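Local atomic coordinates of CD1-2 antigen (Gallus gallus, PDB entry 3DBX), a protein that probably presents lipid antigens to T cells as an MHC class I-like cell-surface glycoprotein of the CD1 family. Residues 9-14 with 176-181; 50-53 with 57-60; 185-190 with 245-250. All blocks are in the same frame, centred on the assembly; numbering follows the deposited sequence.

Contact 1 of 3, residues 9-14 with 176-181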
ATOM      1  N   GLU A   9       2.804  15.222  -3.648  1.00 74.90           N
ATOM      2  CA  GLU A   9       2.429  13.812  -3.680  1.00 70.65           C
ATOM      3  C   GLU A   9       1.506  13.633  -4.872  1.00 67.33           C
ATOM      4  O   GLU A   9       1.418  12.553  -5.454  1.00 64.92           O
ATOM      5  CB  GLU A   9       1.694  13.394  -2.393  1.00 70.39           C
ATOM      6  CG  GLU A   9       2.614  13.042  -1.191  1.00 72.86           C
ATOM      7  CD  GLU A   9       1.872  12.445   0.034  1.00 72.05           C
ATOM      8  OE1 GLU A   9       0.814  11.791  -0.126  1.00 72.63           O
ATOM      9  OE2 GLU A   9       2.372  12.613   1.170  1.00 75.16           O
ATOM     10  N   SER A  10       0.833  14.721  -5.241  1.00 66.96           N
ATOM     11  CA  SER A  10      -0.156  14.695  -6.311  1.00 64.03           C
ATOM     12  C   SER A  10       0.458  14.616  -7.706  1.00 62.32           C
ATOM     13  O   SER A  10      -0.245  14.311  -8.668  1.00 61.60           O
ATOM     14  CB  SER A  10      -1.109  15.881  -6.204  1.00 66.43           C
ATOM     15  OG  SER A  10      -2.386  15.500  -6.685  1.00 67.28           O
ATOM     16  N   GLN A  11       1.758  14.896  -7.809  1.00 61.05           N
ATOM     17  CA  GLN A  11       2.497  14.751  -9.065  1.00 59.11           C
ATOM     18  C   GLN A  11       3.547  13.632  -8.995  1.00 56.01           C
ATOM     19  O   GLN A  11       4.658  13.758  -9.533  1.00 57.37           O
ATOM     20  CB  GLN A  11       3.102  16.100  -9.476  1.00 63.70           C
ATOM     21  CG  GLN A  11       2.020  17.128  -9.754  1.00 65.21           C
ATOM     22  CD  GLN A  11       2.552  18.513  -9.977  1.00 71.41           C
ATOM     23  OE1 GLN A  11       3.152  19.119  -9.087  1.00 74.44           O
ATOM     24  NE2 GLN A  11       2.315  19.039 -11.171  1.00 72.72           N
ATOM     25  N   PHE A  12       3.172  12.547  -8.315  1.00 50.57           N
ATOM     26  CA  PHE A  12       4.008  11.363  -8.162  1.00 47.50           C
ATOM     27  C   PHE A  12       3.269  10.183  -8.778  1.00 43.87           C
ATOM     28  O   PHE A  12       2.278   9.666  -8.219  1.00 41.82           O
ATOM     29  CB  PHE A  12       4.332  11.111  -6.675  1.00 47.27           C
ATOM     30  CG  PHE A  12       5.376  10.011  -6.414  1.00 46.88           C
ATOM     31  CD1 PHE A  12       6.239   9.560  -7.406  1.00 47.80           C
ATOM     32  CD2 PHE A  12       5.514   9.466  -5.137  1.00 46.44           C
ATOM     33  CE1 PHE A  12       7.203   8.566  -7.143  1.00 45.96           C
ATOM     34  CE2 PHE A  12       6.476   8.492  -4.870  1.00 47.02           C
ATOM     35  CZ  PHE A  12       7.318   8.043  -5.883  1.00 46.58           C
ATOM     36  N   PHE A  13       3.761   9.772  -9.938  1.00 43.04           N
ATOM     37  CA  PHE A  13       3.219   8.651 -10.697  1.00 40.71           C
ATOM     38  C   PHE A  13       4.054   7.393 -10.458  1.00 38.74           C
ATOM     39  O   PHE A  13       5.265   7.430 -10.605  1.00 39.75           O
ATOM     40  CB  PHE A  13       3.243   9.000 -12.183  1.00 42.89           C
ATOM     41  CG  PHE A  13       2.601   7.975 -13.046  1.00 43.80           C
ATOM     42  CD1 PHE A  13       1.220   7.745 -12.972  1.00 44.34           C
ATOM     43  CD2 PHE A  13       3.357   7.229 -13.932  1.00 46.46           C
ATOM     44  CE1 PHE A  13       0.605   6.789 -13.780  1.00 43.04           C
ATOM     45  CE2 PHE A  13       2.749   6.259 -14.738  1.00 46.42           C
ATOM     46  CZ  PHE A  13       1.370   6.056 -14.666  1.00 44.12           C
ATOM     47  N   GLN A  14       3.396   6.298 -10.081  1.00 35.82           N
ATOM     48  CA  GLN A  14       4.056   5.031  -9.789  1.00 34.80           C
ATOM     49  C   GLN A  14       3.363   3.861 -10.458  1.00 34.00           C
ATOM     50  O   GLN A  14       2.148   3.856 -10.603  1.00 32.91           O
ATOM     51  CB  GLN A  14       4.079   4.771  -8.286  1.00 33.71           C
ATOM     52  CG  GLN A  14       4.941   5.729  -7.492  1.00 36.85           C
ATOM     53  CD  GLN A  14       5.030   5.308  -6.032  1.00 38.33           C
ATOM     54  OE1 GLN A  14       5.920   4.559  -5.651  1.00 36.45           O
ATOM     55  NE2 GLN A  14       4.094   5.780  -5.220  1.00 38.61           N
ATOM     56  N   MET A 176      -1.646  16.364 -17.269  1.00 60.86           N
ATOM     57  CA  MET A 176      -3.017  16.223 -17.741  1.00 62.34           C
ATOM     58  C   MET A 176      -3.925  15.575 -16.675  1.00 58.90           C
ATOM     59  O   MET A 176      -5.073  15.999 -16.496  1.00 59.38           O
ATOM     60  CB  MET A 176      -3.052  15.489 -19.090  1.00 63.37           C
ATOM     61  CG  MET A 176      -2.296  16.259 -20.208  1.00 69.38           C
ATOM     62  SD  MET A 176      -2.350  15.626 -21.915  1.00 73.20           S
ATOM     63  CE  MET A 176      -3.760  16.509 -22.595  1.00 77.67           C
ATOM     64  N   LEU A 177      -3.394  14.599 -15.937  1.00 55.69           N
ATOM     65  CA  LEU A 177      -4.173  13.900 -14.909  1.00 53.32           C
ATOM     66  C   LEU A 177      -4.437  14.819 -13.728  1.00 53.71           C
ATOM     67  O   LEU A 177      -5.516  14.799 -13.137  1.00 53.78           O
ATOM     68  CB  LEU A 177      -3.450  12.648 -14.414  1.00 50.04           C
ATOM     69  CG  LEU A 177      -3.314  11.404 -15.310  1.00 50.06           C
ATOM     70  CD1 LEU A 177      -2.448  10.383 -14.602  1.00 46.31           C
ATOM     71  CD2 LEU A 177      -4.664  10.804 -15.707  1.00 51.18           C
ATOM     72  N   HIS A 178      -3.425  15.611 -13.386  1.00 54.28           N
ATOM     73  CA  HIS A 178      -3.505  16.568 -12.306  1.00 55.31           C
ATOM     74  C   HIS A 178      -4.629  17.587 -12.562  1.00 57.62           C
ATOM     75  O   HIS A 178      -5.382  17.910 -11.656  1.00 58.35           O
ATOM     76  CB  HIS A 178      -2.149  17.268 -12.166  1.00 57.31           C
ATOM     77  CG  HIS A 178      -1.999  18.063 -10.912  1.00 60.13           C
ATOM     78  ND1 HIS A 178      -2.063  19.441 -10.893  1.00 67.64           N
ATOM     79  CD2 HIS A 178      -1.786  17.676  -9.632  1.00 60.86           C
ATOM     80  CE1 HIS A 178      -1.895  19.871  -9.652  1.00 69.42           C
ATOM     81  NE2 HIS A 178      -1.720  18.819  -8.867  1.00 64.49           N
ATOM     82  N   GLU A 179      -4.736  18.068 -13.800  1.00 59.03           N
ATOM     83  CA  GLU A 179      -5.759  19.025 -14.232  1.00 61.27           C
ATOM     84  C   GLU A 179      -7.215  18.482 -14.225  1.00 59.54           C
ATOM     85  O   GLU A 179      -8.172  19.240 -14.021  1.00 61.52           O
ATOM     86  CB  GLU A 179      -5.349  19.584 -15.614  1.00 64.22           C
ATOM     87  CG  GLU A 179      -6.466  20.066 -16.538  1.00 67.61           C
ATOM     88  CD  GLU A 179      -5.945  20.850 -17.746  1.00 73.27           C
ATOM     89  OE1 GLU A 179      -4.929  21.571 -17.609  1.00 77.78           O
ATOM     90  OE2 GLU A 179      -6.563  20.772 -18.835  1.00 77.40           O
ATOM     91  N   GLU A 180      -7.358  17.174 -14.430  1.00 56.09           N
ATOM     92  CA  GLU A 180      -8.645  16.483 -14.606  1.00 54.91           C
ATOM     93  C   GLU A 180      -9.115  15.782 -13.327  1.00 51.11           C
ATOM     94  O   GLU A 180     -10.299  15.465 -13.164  1.00 51.17           O
ATOM     95  CB  GLU A 180      -8.461  15.361 -15.645  1.00 54.60           C
ATOM     96  CG  GLU A 180      -8.252  15.828 -17.048  1.00 60.64           C
ATOM     97  CD  GLU A 180      -9.494  16.449 -17.620  1.00 67.77           C
ATOM     98  OE1 GLU A 180     -10.578  15.836 -17.475  1.00 70.32           O
ATOM     99  OE2 GLU A 180      -9.389  17.544 -18.208  1.00 71.40           O
ATOM    100  N   GLY A 181      -8.169  15.488 -12.446  1.00 46.29           N
ATOM    101  CA  GLY A 181      -8.462  14.581 -11.354  1.00 42.55           C
ATOM    102  C   GLY A 181      -8.559  15.183  -9.978  1.00 41.01           C
ATOM    103  O   GLY A 181      -8.376  14.464  -8.991  1.00 37.96           O
TER
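Ser10 and Gln11 meet the imidazole of His178 from two directions. Ser10 comes to the ring edge: its OG is 3.7 Å from His178 CD2, close to the ring plane, and its CB lies in that plane. Gln11 lies over one face. Its CG is 4.2 Å from the centroid of the His178 ring and 28° off the ring normal, an off-centre CH-pi contact. The amide follows over the same face, with NE2 above the ring, tilted against the imidazole instead of lying flat on it. No hydrogen bond crosses between the segments; Ser10 OG and His178 NE2 are 4.0 Å apart.

Torsions explain the meeting. His178 holds CG anti to its backbone N (chi1 -167°), which swings the ring off the helix toward the loop. Gln11 is extended beyond CG and reaches along the ring. Both loop residues sit in a type I turn from Glu9 to Phe12, where the closing bond from Phe12 N to Glu9 O is weak at 3.4 Å. Deeper in, Phe13 and Leu177 face each other more loosely, with 4.8 Å between Phe13 CD1 and Leu177 CD1.

The second shell holds the 9-14 side. Phe13 makes edge-to-face contacts with Phe170 and Tyr173 of helix 156-180, and Gln11 also touches Ile174. Backbone bonds of Gln11 with Leu107 and of Phe13 with Cys105 tie the entry of strand 12-21 to strand 97-107. The contact thus joins the N-terminal end of strand 12-21, an inner strand of the MHC-like platform sheet, to the end of the long helix.

Ser10 O is buried here without a partner in the model. With no polar bond across the contact, its chemistry is mainly van der Waals and CH-pi: the histidine serves as a flat packing surface, and no such bond sets its ring rotation.

Contact 2 of 3, residues 50-53 with 57-60. With NAG (2-acetamido-2-deoxy-beta-D-glucopyranose), chain D.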
ATOM      1  N   LEU A  50      -5.467  -2.886 -19.504  1.00 56.59           N
ATOM      2  CA  LEU A  50      -5.437  -1.904 -18.428  1.00 53.68           C
ATOM      3  C   LEU A  50      -6.834  -1.359 -18.175  1.00 54.23           C
ATOM      4  O   LEU A  50      -7.373  -0.627 -19.003  1.00 56.55           O
ATOM      5  CB  LEU A  50      -4.447  -0.776 -18.756  1.00 52.73           C
ATOM      6  CG  LEU A  50      -3.019  -1.194 -18.391  1.00 51.86           C
ATOM      7  CD1 LEU A  50      -1.980  -0.538 -19.267  1.00 54.92           C
ATOM      8  CD2 LEU A  50      -2.718  -0.934 -16.927  1.00 47.56           C
ATOM      9  N   ASN A  51      -7.435  -1.773 -17.060  1.00 52.22           N
ATOM     10  CA  ASN A  51      -8.692  -1.194 -16.591  1.00 52.87           C
ATOM     11  C   ASN A  51      -8.415   0.228 -16.103  1.00 50.35           C
ATOM     12  O   ASN A  51      -7.439   0.459 -15.405  1.00 46.57           O
ATOM     13  CB  ASN A  51      -9.300  -2.020 -15.443  1.00 52.30           C
ATOM     14  CG  ASN A  51     -10.123  -3.207 -15.923  1.00 57.87           C
ATOM     15  OD1 ASN A  51      -9.887  -3.745 -17.014  1.00 58.08           O
ATOM     16  ND2 ASN A  51     -11.106  -3.632 -15.072  1.00 61.44           N
ATOM     17  N   ILE A  52      -9.257   1.174 -16.504  1.00 52.11           N
ATOM     18  CA  ILE A  52      -9.237   2.533 -15.962  1.00 51.26           C
ATOM     19  C   ILE A  52     -10.204   2.677 -14.765  1.00 51.11           C
ATOM     20  O   ILE A  52     -11.392   2.345 -14.880  1.00 53.98           O
ATOM     21  CB  ILE A  52      -9.541   3.546 -17.060  1.00 54.14           C
ATOM     22  CG1 ILE A  52      -8.266   3.814 -17.852  1.00 54.05           C
ATOM     23  CG2 ILE A  52     -10.024   4.840 -16.466  1.00 53.35           C
ATOM     24  CD1 ILE A  52      -8.440   3.627 -19.325  1.00 58.42           C
ATOM     25  N   CYS A  53      -9.690   3.194 -13.642  1.00 48.57           N
ATOM     26  CA  CYS A  53     -10.367   3.125 -12.351  1.00 48.57           C
ATOM     27  C   CYS A  53     -11.236   4.327 -12.026  1.00 50.32           C
ATOM     28  O   CYS A  53     -12.067   4.262 -11.115  1.00 51.15           O
ATOM     29  CB  CYS A  53      -9.352   2.979 -11.225  1.00 46.30           C
ATOM     30  SG  CYS A  53      -8.213   1.586 -11.347  1.00 47.57           S
ATOM     31  N   VAL A  57     -10.306   9.668 -15.715  1.00 59.79           N
ATOM     32  CA  VAL A  57      -9.047   9.131 -16.276  1.00 60.33           C
ATOM     33  C   VAL A  57      -9.044   8.761 -17.797  1.00 64.61           C
ATOM     34  O   VAL A  57      -7.984   8.803 -18.450  1.00 64.75           O
ATOM     35  CB  VAL A  57      -8.548   7.900 -15.436  1.00 57.63           C
ATOM     36  CG1 VAL A  57      -7.488   7.089 -16.179  1.00 56.92           C
ATOM     37  CG2 VAL A  57      -7.991   8.331 -14.087  1.00 55.53           C
ATOM     38  N   GLN A  58     -10.218   8.429 -18.350  1.00 68.75           N
ATOM     39  CA  GLN A  58     -10.330   7.677 -19.622  1.00 72.97           C
ATOM     40  C   GLN A  58      -9.919   8.412 -20.910  1.00 76.76           C
ATOM     41  O   GLN A  58      -8.930   8.037 -21.558  1.00 76.57           O
ATOM     42  CB  GLN A  58     -11.758   7.107 -19.774  1.00 75.83           C
ATOM     43  CG  GLN A  58     -11.860   5.797 -20.558  1.00 78.17           C
ATOM     44  CD  GLN A  58     -11.812   5.997 -22.063  1.00 83.10           C
ATOM     45  OE1 GLN A  58     -12.675   6.662 -22.654  1.00 86.13           O
ATOM     46  NE2 GLN A  58     -10.801   5.413 -22.695  1.00 83.75           N
ATOM     47  N   GLU A  59     -10.703   9.429 -21.283  1.00 80.84           N
ATOM     48  CA  GLU A  59     -10.544  10.140 -22.560  1.00 85.72           C
ATOM     49  C   GLU A  59      -9.440  11.203 -22.506  1.00 85.62           C
ATOM     50  O   GLU A  59      -9.540  12.258 -23.143  1.00 88.78           O
ATOM     51  CB  GLU A  59     -11.877  10.777 -22.989  1.00 89.86           C
ATOM     52  N   ILE A  60      -8.393  10.919 -21.733  1.00 82.82           N
ATOM     53  CA  ILE A  60      -7.282  11.850 -21.573  1.00 83.04           C
ATOM     54  C   ILE A  60      -6.005  11.229 -22.145  1.00 82.88           C
ATOM     55  O   ILE A  60      -5.416  11.784 -23.077  1.00 86.00           O
ATOM     56  CB  ILE A  60      -7.136  12.346 -20.106  1.00 80.34           C
ATOM     57  CG1 ILE A  60      -8.425  13.057 -19.656  1.00 81.67           C
ATOM     58  CG2 ILE A  60      -5.956  13.321 -19.962  1.00 80.75           C
ATOM     59  CD1 ILE A  60      -9.605  12.134 -19.341  1.00 80.72           C
TER
HETATM   60  C1  NAG D 511     -11.787  -4.914 -15.266  1.00 67.19           C
HETATM   61  C2  NAG D 511     -12.012  -5.622 -13.904  1.00 66.90           C
HETATM   62  C3  NAG D 511     -12.915  -6.857 -14.037  1.00 72.69           C
HETATM   63  C4  NAG D 511     -14.240  -6.506 -14.727  1.00 76.27           C
HETATM   64  C5  NAG D 511     -13.969  -5.760 -16.045  1.00 76.88           C
HETATM   65  C6  NAG D 511     -15.263  -5.154 -16.587  1.00 81.67           C
HETATM   66  C7  NAG D 511      -9.936  -5.258 -12.565  1.00 61.49           C
HETATM   67  C8  NAG D 511      -9.006  -5.960 -11.616  1.00 58.73           C
HETATM   68  N2  NAG D 511     -10.778  -6.048 -13.257  1.00 65.25           N
HETATM   69  O3  NAG D 511     -13.137  -7.433 -12.760  1.00 71.74           O
HETATM   70  O4  NAG D 511     -15.040  -7.664 -14.929  1.00 81.50           O
HETATM   71  O5  NAG D 511     -13.042  -4.685 -15.904  1.00 70.85           O
HETATM   72  O6  NAG D 511     -15.191  -4.970 -17.985  1.00 85.28           O
HETATM   73  O7  NAG D 511      -9.892  -4.032 -12.674  1.00 58.72           O
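Ile52 packs on Val57 across a short loop. Its CB is the first atom to meet the other segment, 4.2 Å from Val57 CG1. The branch then divides the work. CG2, set anti to the backbone N, pushes closest, to 3.4 Å from Val57 CG1, which is tighter than usual for two carbons. The same CG2 is 3.6 Å from Val57 CB and also lies near the backbone N of Gln58. CG1 runs past Val57 as well, 3.8 Å from its CG1. At the tip, CD1 comes to 4.2 Å from Gln58 CG, the aliphatic part of a side chain that is otherwise exposed. The chi2 of Ile52 is 127°, away from a staggered position, which suggests some strain in this fit.

Val57 answers with one methyl. Its CG1 is anti to the backbone N (chi1 164°) and takes nearly all of the contact. Val57 also rests on Ile40, and Ile52 on Met41 and Lys67, so the pair sits against strand 38-43 and beside helix 66-71.

The neighbouring Asn51 carries sugar. Its ND2 is joined to C1 of the N-acetylglucosamine by a covalent bond of 1.5 Å. Asn51, Ile52 and Cys53 spell the rarer Asn-X-Cys form of the glycosylation signal. The acetamide oxygen O7 folds back to 3.5 Å from Asn51 CB, and the sugar is hydrogen-bonded to Asp44 as well.

Strand 50-52 is an edge strand of the platform sheet, and the chain leaves it here for the helical layer. No hydrogen bond links the two segments. The loop is closed by apolar contact at Ile52, while the adjacent asparagine carries the polar glycan covalently through ND2.

Contact 3 of 3, residues 185-190 with 245-250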
ATOM      1  N   LEU A 185      -7.765  13.955  -6.166  1.00 36.62           N
ATOM      2  CA  LEU A 185      -6.470  14.483  -5.711  1.00 37.77           C
ATOM      3  C   LEU A 185      -6.551  15.664  -4.730  1.00 38.75           C
ATOM      4  O   LEU A 185      -5.632  15.835  -3.907  1.00 38.92           O
ATOM      5  CB  LEU A 185      -5.584  14.838  -6.905  1.00 40.23           C
ATOM      6  CG  LEU A 185      -5.430  13.726  -7.956  1.00 41.59           C
ATOM      7  CD1 LEU A 185      -4.877  14.283  -9.258  1.00 42.74           C
ATOM      8  CD2 LEU A 185      -4.550  12.595  -7.416  1.00 41.87           C
ATOM      9  N   GLU A 186      -7.610  16.491  -4.794  1.00 37.71           N
ATOM     10  CA  GLU A 186      -7.763  17.555  -3.785  1.00 37.89           C
ATOM     11  C   GLU A 186      -8.878  17.360  -2.744  1.00 35.37           C
ATOM     12  O   GLU A 186      -9.278  18.315  -2.096  1.00 36.21           O
ATOM     13  CB  GLU A 186      -7.869  18.945  -4.436  1.00 40.38           C
ATOM     14  CG  GLU A 186      -6.645  19.330  -5.251  1.00 42.23           C
ATOM     15  CD  GLU A 186      -6.800  20.656  -5.971  1.00 48.38           C
ATOM     16  OE1 GLU A 186      -7.779  21.426  -5.710  1.00 52.13           O
ATOM     17  OE2 GLU A 186      -5.903  20.941  -6.808  1.00 57.37           O
ATOM     18  N   ARG A 187      -9.365  16.134  -2.592  1.00 33.35           N
ATOM     19  CA  ARG A 187     -10.375  15.804  -1.614  1.00 31.90           C
ATOM     20  C   ARG A 187      -9.695  15.944  -0.250  1.00 30.65           C
ATOM     21  O   ARG A 187      -8.498  15.646  -0.116  1.00 28.42           O
ATOM     22  CB  ARG A 187     -10.890  14.364  -1.828  1.00 32.27           C
ATOM     23  CG  ARG A 187     -11.924  13.883  -0.768  1.00 30.74           C
ATOM     24  CD  ARG A 187     -12.499  12.462  -1.088  1.00 33.34           C
ATOM     25  NE  ARG A 187     -11.399  11.520  -1.327  1.00 33.67           N
ATOM     26  CZ  ARG A 187     -11.037  10.521  -0.515  1.00 30.96           C
ATOM     27  NH1 ARG A 187     -11.709  10.244   0.587  1.00 31.71           N
ATOM     28  NH2 ARG A 187     -10.021   9.761  -0.866  1.00 32.05           N
ATOM     29  N   ARG A 188     -10.443  16.442   0.735  1.00 29.81           N
ATOM     30  CA  ARG A 188      -9.950  16.601   2.121  1.00 29.94           C
ATOM     31  C   ARG A 188     -11.077  16.154   3.021  1.00 28.11           C
ATOM     32  O   ARG A 188     -12.199  16.676   2.919  1.00 28.93           O
ATOM     33  CB  ARG A 188      -9.569  18.078   2.404  1.00 32.25           C
ATOM     34  CG  ARG A 188      -8.531  18.591   1.399  1.00 36.29           C
ATOM     35  CD  ARG A 188      -8.100  20.019   1.577  1.00 41.27           C
ATOM     36  NE  ARG A 188      -9.116  20.974   1.101  1.00 54.09           N
ATOM     37  CZ  ARG A 188      -8.878  22.045   0.338  1.00 58.27           C
ATOM     38  NH1 ARG A 188      -7.638  22.319  -0.089  1.00 61.91           N
ATOM     39  NH2 ARG A 188      -9.889  22.838  -0.012  1.00 57.77           N
ATOM     40  N   VAL A 189     -10.796  15.172   3.883  1.00 25.57           N
ATOM     41  CA  VAL A 189     -11.773  14.695   4.862  1.00 24.44           C
ATOM     42  C   VAL A 189     -11.085  14.713   6.233  1.00 23.35           C
ATOM     43  O   VAL A 189     -10.082  14.027   6.411  1.00 22.20           O
ATOM     44  CB  VAL A 189     -12.168  13.221   4.590  1.00 24.59           C
ATOM     45  CG1 VAL A 189     -13.132  12.802   5.616  1.00 25.19           C
ATOM     46  CG2 VAL A 189     -12.802  13.075   3.180  1.00 25.15           C
ATOM     47  N   PRO A 190     -11.536  15.587   7.163  1.00 23.24           N
ATOM     48  CA  PRO A 190     -10.849  15.651   8.475  1.00 22.33           C
ATOM     49  C   PRO A 190     -11.005  14.390   9.343  1.00 22.85           C
ATOM     50  O   PRO A 190     -12.029  13.687   9.224  1.00 21.55           O
ATOM     51  CB  PRO A 190     -11.454  16.892   9.148  1.00 24.28           C
ATOM     52  CG  PRO A 190     -12.006  17.715   8.005  1.00 24.24           C
ATOM     53  CD  PRO A 190     -12.531  16.644   7.016  1.00 24.40           C
ATOM     54  N   ALA A 245     -11.642   0.957   2.931  1.00 43.57           N
ATOM     55  CA  ALA A 245     -12.032   0.713   1.544  1.00 46.56           C
ATOM     56  C   ALA A 245     -12.390   1.982   0.761  1.00 45.89           C
ATOM     57  O   ALA A 245     -12.343   1.992  -0.483  1.00 48.35           O
ATOM     58  CB  ALA A 245     -13.194  -0.288   1.476  1.00 51.49           C
ATOM     59  N   ASP A 246     -12.717   3.055   1.472  1.00 42.80           N
ATOM     60  CA  ASP A 246     -13.229   4.281   0.819  1.00 43.15           C
ATOM     61  C   ASP A 246     -12.153   5.339   0.570  1.00 39.32           C
ATOM     62  O   ASP A 246     -12.451   6.527   0.494  1.00 37.85           O
ATOM     63  CB  ASP A 246     -14.399   4.871   1.637  1.00 42.94           C
ATOM     64  CG  ASP A 246     -13.997   5.334   3.048  1.00 43.93           C
ATOM     65  OD1 ASP A 246     -12.876   5.051   3.544  1.00 43.83           O
ATOM     66  OD2 ASP A 246     -14.822   6.034   3.683  1.00 47.46           O
ATOM     67  N   LEU A 247     -10.900   4.905   0.470  1.00 38.12           N
ATOM     68  CA  LEU A 247      -9.756   5.804   0.412  1.00 35.64           C
ATOM     69  C   LEU A 247      -9.804   6.845   1.535  1.00 32.32           C
ATOM     70  O   LEU A 247      -9.731   8.041   1.271  1.00 31.90           O
ATOM     71  CB  LEU A 247      -9.656   6.508  -0.965  1.00 37.19           C
ATOM     72  CG  LEU A 247      -8.294   7.066  -1.385  1.00 37.19           C
ATOM     73  CD1 LEU A 247      -7.182   6.045  -1.155  1.00 40.58           C
ATOM     74  CD2 LEU A 247      -8.302   7.490  -2.835  1.00 38.96           C
ATOM     75  N   THR A 248      -9.962   6.386   2.778  1.00 30.01           N
ATOM     76  CA  THR A 248      -9.629   7.183   3.961  1.00 26.87           C
ATOM     77  C   THR A 248      -8.656   6.326   4.816  1.00 26.52           C
ATOM     78  O   THR A 248      -8.377   5.183   4.480  1.00 28.80           O
ATOM     79  CB  THR A 248     -10.829   7.569   4.799  1.00 26.59           C
ATOM     80  OG1 THR A 248     -11.500   6.392   5.208  1.00 29.38           O
ATOM     81  CG2 THR A 248     -11.819   8.504   4.054  1.00 27.34           C
ATOM     82  N   TYR A 249      -8.131   6.867   5.907  1.00 24.55           N
ATOM     83  CA  TYR A 249      -7.121   6.139   6.685  1.00 25.05           C
ATOM     84  C   TYR A 249      -7.461   6.172   8.176  1.00 24.35           C
ATOM     85  O   TYR A 249      -8.310   6.931   8.581  1.00 23.37           O
ATOM     86  CB  TYR A 249      -5.727   6.746   6.447  1.00 25.10           C
ATOM     87  CG  TYR A 249      -5.232   6.592   5.013  1.00 26.88           C
ATOM     88  CD1 TYR A 249      -4.558   5.436   4.612  1.00 25.65           C
ATOM     89  CD2 TYR A 249      -5.465   7.597   4.068  1.00 25.47           C
ATOM     90  CE1 TYR A 249      -4.107   5.293   3.319  1.00 31.30           C
ATOM     91  CE2 TYR A 249      -5.022   7.457   2.743  1.00 28.42           C
ATOM     92  CZ  TYR A 249      -4.356   6.301   2.386  1.00 29.92           C
ATOM     93  OH  TYR A 249      -3.883   6.121   1.118  1.00 34.51           O
ATOM     94  N   GLN A 250      -6.776   5.336   8.967  1.00 25.77           N
ATOM     95  CA  GLN A 250      -6.975   5.195  10.393  1.00 25.73           C
ATOM     96  C   GLN A 250      -5.597   4.936  11.044  1.00 26.72           C
ATOM     97  O   GLN A 250      -4.756   4.315  10.451  1.00 26.08           O
ATOM     98  CB  GLN A 250      -7.725   3.891  10.621  1.00 28.82           C
ATOM     99  CG  GLN A 250      -9.073   4.094  11.086  1.00 31.87           C
ATOM    100  CD  GLN A 250      -9.774   2.808  11.364  1.00 32.45           C
ATOM    101  OE1 GLN A 250     -10.507   2.281  10.514  1.00 35.73           O
ATOM    102  NE2 GLN A 250      -9.598   2.310  12.566  1.00 34.07           N
TER
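Leu247 adopts a left-handed backbone conformation (phi 50°, psi 52°) just before strand 249-257, and its carbonyl is met by Arg187 from the linker after helix 182-185. The guanidinium grips this single oxygen with two nitrogens, end-on. Arg187 NH2 is 2.8 Å from Leu247 O; it lies in the carbonyl plane, on a lone pair. Arg187 NH1 is 3.0 Å from Leu247 O but stands above the carbonyl plane, and its N-H points less straight at the acceptor. The oxygen itself lies nearly in the plane of the guanidinium.

The arginine chain is extended at first and bends at chi3 (51°), which turns its end toward the carbonyl. The Leu247 side chain crosses the same group: its CG is only 3.2 Å from Arg187 NH2, a tight approach. On the NH1 side, Thr248 CG2 meets the guanidinium edge at 3.9 Å from Arg187 NH1. The guanidinium also makes a cation-pi contact with Tyr215.

Within 245-250, Thr248 OG1 donates a very short bond, 2.5 Å, to Asp246 OD1, on the syn side of the carboxylate. Thr248 N adds a weak bond to the same oxygen. Outside the two segments, Asp246 OD2 pairs with a basic side chain of another protein chain in a salt bridge. Tyr249 OH is hydrogen-bonded to Asp37 OD2, a direct tie between the immunoglobulin domain and the platform.

The contact joins the linker between the MHC-like platform and the C1-set immunoglobulin domain to a loop of that domain. The arginine is held by a main-chain oxygen, with the leucine side chain packed against NH2. Its positive charge probably polarises the Leu247 carbonyl. The Asp246 carboxylate is not in contact; its OD2 is 6.1 Å from Arg187 NH1 and could add at most a long-range attraction.

Contact 1 lies between the other two and touches both. Met176 CB packs on Ile60 CG2 at 3.7 Å, and Glu180 CG on Ile60 CG1 at 3.8 Å, so the end of the long helix meets the loop of contact 2. On its other side, Ser10 OG is 3.3 Å from Leu185 CB of contact 3. Contacts 2 and 3 do not touch; their nearest atoms are about 8 Å apart. Contacts 1 and 2 both reach the platform sheet, through strands 12-21 and 50-52, and contact 2 falls within the chain between the segments of contact 1. Contact 3 follows in sequence and leads into the immunoglobulin domain. The glycan of contact 2 sits on Asn51, a modification site rather than a binding pocket.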